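Local coordinates for protein OLD nuclease (Thermus scotoductus, PDB 6P74) that degrades linear and supercoiled double-stranded DNA in the 5'-to-3' direction with divalent metal ions, nicks circular DNA, and hydrolyses ATP when stimulated by DNA, at residues A441-E444 against T445-Q449; A385-L388 against F389-E393; K454-Q457 against E458-Q461. All blocks are in the same frame, centred on the assembly; numbering follows the deposited sequence.

Contact 1: A441-E444 against T445-Q449; sequences ADEE and TRRKQ
E443 sends CG to the side opposite its backbone N (chi1 -166°) and then bends at chi2, while R447 starts out the same way and bends at chi3, which brings carboxylate and guanidinium together one helical turn apart. The two flat groups lie nearly coplanar, and R447 grips side-on with two nitrogens: NE reaches OE1 of E443 at 2.9 Å, using the syn lone pair, and NH2 reaches OE2 of E443, also at 2.9 Å, in an almost straight bond (176°). Two bonds to two oxygens fix the rotation of both ends. Next along the surface, E444 and K448 run side by side as extended chains pointing the same way. The K448 ammonium closes the pair from above the carboxylate plane, with NZ 2.6 Å from E444 OE2.

R446 does something different. A bend at chi3 (-41°) folds its chain back toward the residues before the helix, where NH1 donates to A441 O at 2.8 Å; that oxygen lies in the guanidinium plane, and CA of E443 lies over one guanidinium face, toward its rim. The same side chain also packs against I437 and E439 in the preceding loop. In the backbone, R446 N bonds D442 O at 3.0 Å, the first of the regular backbone bonds.

D442 occupies the N-cap. Its OD1 accepts from T445 N at 3.2 Å and its OD2, weakly, from E444 N, although the exact place of OD1 is doubtful because it crowds the T445 methyl. Three acidic residues in a row at this end probably interact favourably with the helix dipole. Altogether this is a solvent-facing helix start in the Toprim domain, far from the annotated sites: an Asp N-cap followed by i to i+4 Glu-Arg and Glu-Lys salt bridges.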
loop_
_atom_site.group_PDB
_atom_site.type_symbol
_atom_site.label_atom_id
_atom_site.label_comp_id
_atom_site.label_asym_id
_atom_site.label_seq_id
_atom_site.Cartn_x
_atom_site.Cartn_y
_atom_site.Cartn_z
ATOM N N ALA A 441 -57.056 32.589 -32.675
ATOM C CA ALA A 441 -57.526 31.545 -31.774
ATOM C C ALA A 441 -58.585 32.090 -30.813
ATOM O O ALA A 441 -58.857 33.294 -30.746
ATOM C CB ALA A 441 -56.364 30.936 -30.989
ATOM N N ASP A 442 -59.189 31.183 -30.055
ATOM C CA ASP A 442 -60.187 31.606 -29.085
ATOM C C ASP A 442 -59.510 32.192 -27.827
ATOM O O ASP A 442 -58.319 32.005 -27.588
ATOM C CB ASP A 442 -61.103 30.431 -28.723
ATOM C CG ASP A 442 -60.551 29.590 -27.596
ATOM O OD1 ASP A 442 -59.485 28.965 -27.789
ATOM O OD2 ASP A 442 -61.182 29.582 -26.508
ATOM N N GLU A 443 -60.308 32.903 -27.022
ATOM C CA GLU A 443 -59.819 33.565 -25.810
ATOM C C GLU A 443 -58.974 32.627 -24.931
ATOM O O GLU A 443 -57.887 33.004 -24.482
ATOM C CB GLU A 443 -61.016 34.144 -25.035
ATOM C CG GLU A 443 -60.683 35.150 -23.910
ATOM C CD GLU A 443 -60.238 34.477 -22.609
ATOM O OE1 GLU A 443 -59.201 34.911 -22.054
ATOM O OE2 GLU A 443 -60.917 33.508 -22.159
ATOM N N GLU A 444 -59.435 31.396 -24.681
ATOM C CA GLU A 444 -58.685 30.533 -23.760
ATOM C C GLU A 444 -57.323 30.149 -24.337
ATOM O O GLU A 444 -56.323 30.109 -23.615
ATOM C CB GLU A 444 -59.500 29.278 -23.384
ATOM C CG GLU A 444 -58.757 28.295 -22.405
ATOM C CD GLU A 444 -59.670 27.243 -21.778
ATOM O OE1 GLU A 444 -60.855 27.556 -21.476
ATOM O OE2 GLU A 444 -59.198 26.097 -21.589
ATOM N N THR A 445 -57.252 29.882 -25.632
ATOM C CA THR A 445 -55.970 29.509 -26.212
ATOM C C THR A 445 -54.994 30.684 -26.207
ATOM O O THR A 445 -53.820 30.509 -25.872
ATOM C CB THR A 445 -56.177 28.965 -27.631
ATOM O OG1 THR A 445 -56.937 29.907 -28.381
ATOM C CG2 THR A 445 -56.965 27.689 -27.580
ATOM N N ARG A 446 -55.463 31.889 -26.555
ATOM C CA ARG A 446 -54.588 33.060 -26.517
ATOM C C ARG A 446 -54.069 33.310 -25.108
ATOM O O ARG A 446 -52.863 33.495 -24.905
ATOM C CB ARG A 446 -55.318 34.296 -27.051
ATOM C CG ARG A 446 -55.790 34.117 -28.456
ATOM C CD ARG A 446 -56.264 35.402 -29.116
ATOM N NE ARG A 446 -57.059 36.280 -28.257
ATOM C CZ ARG A 446 -58.386 36.281 -28.197
ATOM N NH1 ARG A 446 -59.099 35.431 -28.925
ATOM N NH2 ARG A 446 -59.007 37.135 -27.399
ATOM N N ARG A 447 -54.975 33.303 -24.118
ATOM C CA ARG A 447 -54.573 33.526 -22.731
ATOM C C ARG A 447 -53.593 32.450 -22.271
ATOM O O ARG A 447 -52.563 32.764 -21.669
ATOM C CB ARG A 447 -55.809 33.598 -21.818
ATOM C CG ARG A 447 -55.507 33.492 -20.299
ATOM C CD ARG A 447 -56.683 33.896 -19.457
ATOM N NE ARG A 447 -57.930 33.348 -20.011
ATOM C CZ ARG A 447 -58.366 32.105 -19.819
ATOM N NH1 ARG A 447 -57.658 31.275 -19.067
ATOM N NH2 ARG A 447 -59.498 31.691 -20.388
ATOM N N LYS A 448 -53.855 31.180 -22.609
ATOM C CA LYS A 448 -52.947 30.118 -22.180
ATOM C C LYS A 448 -51.597 30.212 -22.875
ATOM O O LYS A 448 -50.565 29.964 -22.247
ATOM C CB LYS A 448 -53.573 28.749 -22.407
ATOM C CG LYS A 448 -54.437 28.352 -21.233
ATOM C CD LYS A 448 -55.141 27.030 -21.439
ATOM C CE LYS A 448 -56.037 26.756 -20.256
ATOM N NZ LYS A 448 -56.868 25.552 -20.458
ATOM N N GLN A 449 -51.578 30.556 -24.170
ATOM C CA GLN A 449 -50.305 30.804 -24.837
ATOM C C GLN A 449 -49.512 31.910 -24.137
ATOM O O GLN A 449 -48.315 31.754 -23.866
ATOM C CB GLN A 449 -50.534 31.158 -26.296
ATOM C CG GLN A 449 -50.651 29.963 -27.207
ATOM C CD GLN A 449 -50.601 30.372 -28.675
ATOM O OE1 GLN A 449 -49.514 30.488 -29.257
ATOM N NE2 GLN A 449 -51.775 30.623 -29.273
#

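Contact 2: A385-L388 against F389-E393; sequences ALQL and FNQLE
From A385 O to F389 N (2.8 Å) through L388 O to L392 N (2.8 Å) the backbone follows the i to i+4 helical pattern, until E393, with positive phi (64°), ends it in a Schellman motif. On one flank Q387 and Q391 meet through their amides. Q387, bent at chi2, donates from NE2 to Q391 OE1 at 3.1 Å in a nearly straight bond; the oxygen lies in the Q387 amide plane, but the donor comes in tilted from the Q391 carbonyl plane, the two amides being turned 51° apart. The other end of Q391 is held too, since NE2 bonds L500 O. Away from that flank, F389 turns its ring edge to the backbone, with CD2 3.2 Å from A385 O, and L392 brings CG to 3.3 Å from L388 O.

The helix is the crossover of the beta-alpha-beta unit 372-376, 379-391, 401-405 in the Toprim domain. A385 and F389 pack on strand 401-405 through V403, F389 also reaching I401; L388 and L392 meet helix 513-523 at I519, and Q387 lies against A497, L500 and K501 of helix 493-501.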
loop_
_atom_site.group_PDB
_atom_site.type_symbol
_atom_site.label_atom_id
_atom_site.label_comp_id
_atom_site.label_asym_id
_atom_site.label_seq_id
_atom_site.Cartn_x
_atom_site.Cartn_y
_atom_site.Cartn_z
ATOM N N ALA A 385 -27.435 15.929 -29.978
ATOM C CA ALA A 385 -26.091 16.280 -29.534
ATOM C C ALA A 385 -25.061 15.237 -29.984
ATOM O O ALA A 385 -24.059 15.570 -30.638
ATOM C CB ALA A 385 -26.079 16.456 -28.012
ATOM N N LEU A 386 -25.304 13.961 -29.672
ATOM C CA LEU A 386 -24.311 12.927 -29.970
ATOM C C LEU A 386 -24.097 12.758 -31.467
ATOM O O LEU A 386 -22.979 12.464 -31.903
ATOM C CB LEU A 386 -24.709 11.590 -29.328
ATOM C CG LEU A 386 -24.670 11.539 -27.793
ATOM C CD1 LEU A 386 -25.273 10.242 -27.261
ATOM C CD2 LEU A 386 -23.246 11.686 -27.266
ATOM N N GLN A 387 -25.138 12.944 -32.274
ATOM C CA GLN A 387 -24.928 12.903 -33.713
ATOM C C GLN A 387 -24.093 14.103 -34.171
ATOM O O GLN A 387 -23.236 13.967 -35.051
ATOM C CB GLN A 387 -26.278 12.840 -34.435
ATOM C CG GLN A 387 -26.183 13.005 -35.935
ATOM C CD GLN A 387 -25.411 11.862 -36.583
ATOM O OE1 GLN A 387 -25.438 10.734 -36.091
ATOM N NE2 GLN A 387 -24.707 12.154 -37.683
ATOM N N LEU A 388 -24.283 15.274 -33.559
ATOM C CA LEU A 388 -23.452 16.413 -33.957
ATOM C C LEU A 388 -22.009 16.219 -33.517
ATOM O O LEU A 388 -21.083 16.526 -34.278
ATOM C CB LEU A 388 -24.015 17.724 -33.409
ATOM C CG LEU A 388 -25.203 18.224 -34.228
ATOM C CD1 LEU A 388 -25.981 19.298 -33.500
ATOM C CD2 LEU A 388 -24.720 18.714 -35.601
ATOM N N PHE A 389 -21.794 15.708 -32.299
ATOM C CA PHE A 389 -20.443 15.318 -31.905
ATOM C C PHE A 389 -19.803 14.480 -32.996
ATOM O O PHE A 389 -18.662 14.722 -33.407
ATOM C CB PHE A 389 -20.456 14.520 -30.603
ATOM C CG PHE A 389 -20.399 15.357 -29.347
ATOM C CD1 PHE A 389 -19.187 15.734 -28.806
ATOM C CD2 PHE A 389 -21.564 15.715 -28.679
ATOM C CE1 PHE A 389 -19.133 16.469 -27.633
ATOM C CE2 PHE A 389 -21.519 16.446 -27.499
ATOM C CZ PHE A 389 -20.305 16.827 -26.982
ATOM N N ASN A 390 -20.540 13.481 -33.480
ATOM C CA ASN A 390 -20.003 12.576 -34.485
ATOM C C ASN A 390 -19.682 13.323 -35.785
ATOM O O ASN A 390 -18.686 13.029 -36.457
ATOM C CB ASN A 390 -21.004 11.439 -34.708
ATOM C CG ASN A 390 -20.466 10.345 -35.611
ATOM O OD1 ASN A 390 -19.578 9.589 -35.220
ATOM N ND2 ASN A 390 -21.017 10.245 -36.813
ATOM N N GLN A 391 -20.504 14.303 -36.147
ATOM C CA GLN A 391 -20.239 15.077 -37.351
ATOM C C GLN A 391 -19.119 16.086 -37.160
ATOM O O GLN A 391 -18.492 16.499 -38.139
ATOM C CB GLN A 391 -21.514 15.784 -37.813
ATOM C CG GLN A 391 -22.491 14.821 -38.469
ATOM C CD GLN A 391 -23.775 15.488 -38.923
ATOM O OE1 GLN A 391 -24.854 15.138 -38.455
ATOM N NE2 GLN A 391 -23.666 16.439 -39.851
ATOM N N LEU A 392 -18.863 16.500 -35.926
ATOM C CA LEU A 392 -17.737 17.368 -35.643
ATOM C C LEU A 392 -16.464 16.570 -35.439
ATOM O O LEU A 392 -15.403 17.162 -35.221
ATOM C CB LEU A 392 -18.045 18.240 -34.414
ATOM C CG LEU A 392 -19.172 19.248 -34.676
ATOM C CD1 LEU A 392 -19.705 19.851 -33.401
ATOM C CD2 LEU A 392 -18.693 20.352 -35.626
ATOM N N GLU A 393 -16.558 15.244 -35.521
ATOM C CA GLU A 393 -15.413 14.350 -35.389
ATOM C C GLU A 393 -14.811 14.447 -33.995
ATOM O O GLU A 393 -13.593 14.481 -33.823
ATOM C CB GLU A 393 -14.364 14.618 -36.473
ATOM C CG GLU A 393 -14.644 13.890 -37.787
ATOM C CD GLU A 393 -13.837 14.442 -38.964
ATOM O OE1 GLU A 393 -13.486 15.645 -38.927
ATOM O OE2 GLU A 393 -13.555 13.677 -39.923
#

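Contact 3: K454-Q457 against E458-Q461; sequences KAEQ and EKNQ
This is a local contact within a single helix turn, an i to i+3 Glu-Lys salt bridge on helix 443-467, which follows strand 426-431 of the parallel Toprim sheet and here passes the probable metal site. E456 and K459 carry it. The glutamate is bent at chi2 (-53°), whereas K459 stays extended beyond CG, and the two chains meet at a slant with K459 NZ 2.8 Å from E456 OE2. The ammonium comes to the syn side of that oxygen, 33° out of the carboxylate plane.

The second carboxylate oxygen of E456 is used as well: OE1 forms a salt bridge with K409, giving each carboxylate oxygen a lysine partner. That matters for the place, because the E456 side chain lies about 4 Å from that of D433 and about 6 Å from that of E377, both inferred ligands of the first divalent metal. The two lysines would be expected to offset part of the negative charge gathered here, and E456 is consistent with a second-shell residue beside the site.

N460, one turn on from E456, joins the same network. Its OD1 accepts from K409 NZ and its ND2 donates to E432 O, so both ends of the amide are engaged and its rotation is fixed. K409 thus bridges E456 and N460, and ties this face of the helix to the start of helix 409-422.

Beneath the side chains the backbone is regular: E458 N bonds K454 O at 2.9 Å, and N460 N bonds E456 O at 2.8 Å. K459 N bonds A455 O at 3.0 Å, and the lysine's own CG lies 3.3 Å from that same A455 O.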
loop_
_atom_site.group_PDB
_atom_site.type_symbol
_atom_site.label_atom_id
_atom_site.label_comp_id
_atom_site.label_asym_id
_atom_site.label_seq_id
_atom_site.Cartn_x
_atom_site.Cartn_y
_atom_site.Cartn_z
ATOM N N LYS A 454 -44.863 33.266 -20.667
ATOM C CA LYS A 454 -44.257 33.852 -19.472
ATOM C C LYS A 454 -43.641 32.780 -18.578
ATOM O O LYS A 454 -42.536 32.963 -18.049
ATOM C CB LYS A 454 -45.281 34.688 -18.689
ATOM C CG LYS A 454 -45.785 35.932 -19.425
ATOM C CD LYS A 454 -44.722 36.552 -20.334
ATOM C CE LYS A 454 -45.344 37.385 -21.492
ATOM N NZ LYS A 454 -46.125 36.583 -22.522
ATOM N N ALA A 455 -44.332 31.657 -18.388
ATOM C CA ALA A 455 -43.757 30.572 -17.595
ATOM C C ALA A 455 -42.418 30.119 -18.174
ATOM O O ALA A 455 -41.420 30.002 -17.450
ATOM C CB ALA A 455 -44.736 29.399 -17.518
ATOM N N GLU A 456 -42.384 29.855 -19.486
ATOM C CA GLU A 456 -41.140 29.460 -20.133
ATOM C C GLU A 456 -40.060 30.523 -19.970
ATOM O O GLU A 456 -38.897 30.195 -19.720
ATOM C CB GLU A 456 -41.384 29.167 -21.614
ATOM C CG GLU A 456 -42.127 27.848 -21.870
ATOM C CD GLU A 456 -41.505 26.610 -21.204
ATOM O OE1 GLU A 456 -40.290 26.351 -21.377
ATOM O OE2 GLU A 456 -42.251 25.882 -20.502
ATOM N N GLN A 457 -40.429 31.805 -20.093
ATOM C CA GLN A 457 -39.438 32.865 -19.963
ATOM C C GLN A 457 -38.849 32.898 -18.564
ATOM O O GLN A 457 -37.647 33.123 -18.404
ATOM C CB GLN A 457 -40.057 34.203 -20.348
ATOM C CG GLN A 457 -40.212 34.324 -21.883
ATOM C CD GLN A 457 -41.003 35.539 -22.300
ATOM O OE1 GLN A 457 -41.886 36.004 -21.570
ATOM N NE2 GLN A 457 -40.685 36.071 -23.480
ATOM N N GLU A 458 -39.665 32.609 -17.561
ATOM C CA GLU A 458 -39.186 32.515 -16.191
ATOM C C GLU A 458 -38.228 31.341 -16.025
ATOM O O GLU A 458 -37.148 31.493 -15.436
ATOM C CB GLU A 458 -40.381 32.385 -15.253
ATOM C CG GLU A 458 -40.117 32.795 -13.830
ATOM C CD GLU A 458 -41.147 32.214 -12.873
ATOM O OE1 GLU A 458 -40.817 31.225 -12.172
ATOM O OE2 GLU A 458 -42.290 32.732 -12.850
ATOM N N LYS A 459 -38.600 30.162 -16.551
ATOM C CA LYS A 459 -37.696 29.009 -16.498
ATOM C C LYS A 459 -36.381 29.288 -17.224
ATOM O O LYS A 459 -35.312 28.856 -16.764
ATOM C CB LYS A 459 -38.345 27.768 -17.107
ATOM C CG LYS A 459 -39.650 27.335 -16.520
ATOM C CD LYS A 459 -40.119 26.095 -17.211
ATOM C CE LYS A 459 -41.562 25.769 -16.912
ATOM N NZ LYS A 459 -42.070 24.827 -17.964
ATOM N N ASN A 460 -36.448 29.969 -18.381
ATOM C CA ASN A 460 -35.242 30.323 -19.116
ATOM C C ASN A 460 -34.373 31.281 -18.307
ATOM O O ASN A 460 -33.144 31.191 -18.347
ATOM C CB ASN A 460 -35.605 30.962 -20.467
ATOM C CG ASN A 460 -36.332 30.007 -21.377
ATOM O OD1 ASN A 460 -36.335 28.801 -21.126
ATOM N ND2 ASN A 460 -36.961 30.543 -22.452
ATOM N N GLN A 461 -35.002 32.223 -17.597
ATOM C CA GLN A 461 -34.272 33.188 -16.786
ATOM C C GLN A 461 -33.624 32.525 -15.578
ATOM O O GLN A 461 -32.516 32.901 -15.185
ATOM C CB GLN A 461 -35.208 34.319 -16.341
ATOM C CG GLN A 461 -34.506 35.439 -15.607
ATOM C CD GLN A 461 -33.220 35.874 -16.321
ATOM O OE1 GLN A 461 -32.125 35.773 -15.758
ATOM N NE2 GLN A 461 -33.349 36.346 -17.567
#

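Overall arrangement
All three are one-turn contacts within helices of the Toprim domain, but only contact 2 is partly buried; contacts 1 and 3 are surface contacts. Those two share helix 443-467, their centres about 18 Å apart: contact 1 joins an Asp N-cap to charged pairs on the exposed first turns, while contact 3, further along, sets E456 beside the inferred metal ligands, paired with both K459 and K409. Contact 2, on helix 379-391, swaps ions for a neutral amide pair and leucine and phenylalanine side chains packed among strand and helices. Its centre lies about 29 Å from that of contact 3 and about 39 Å from that of contact 1.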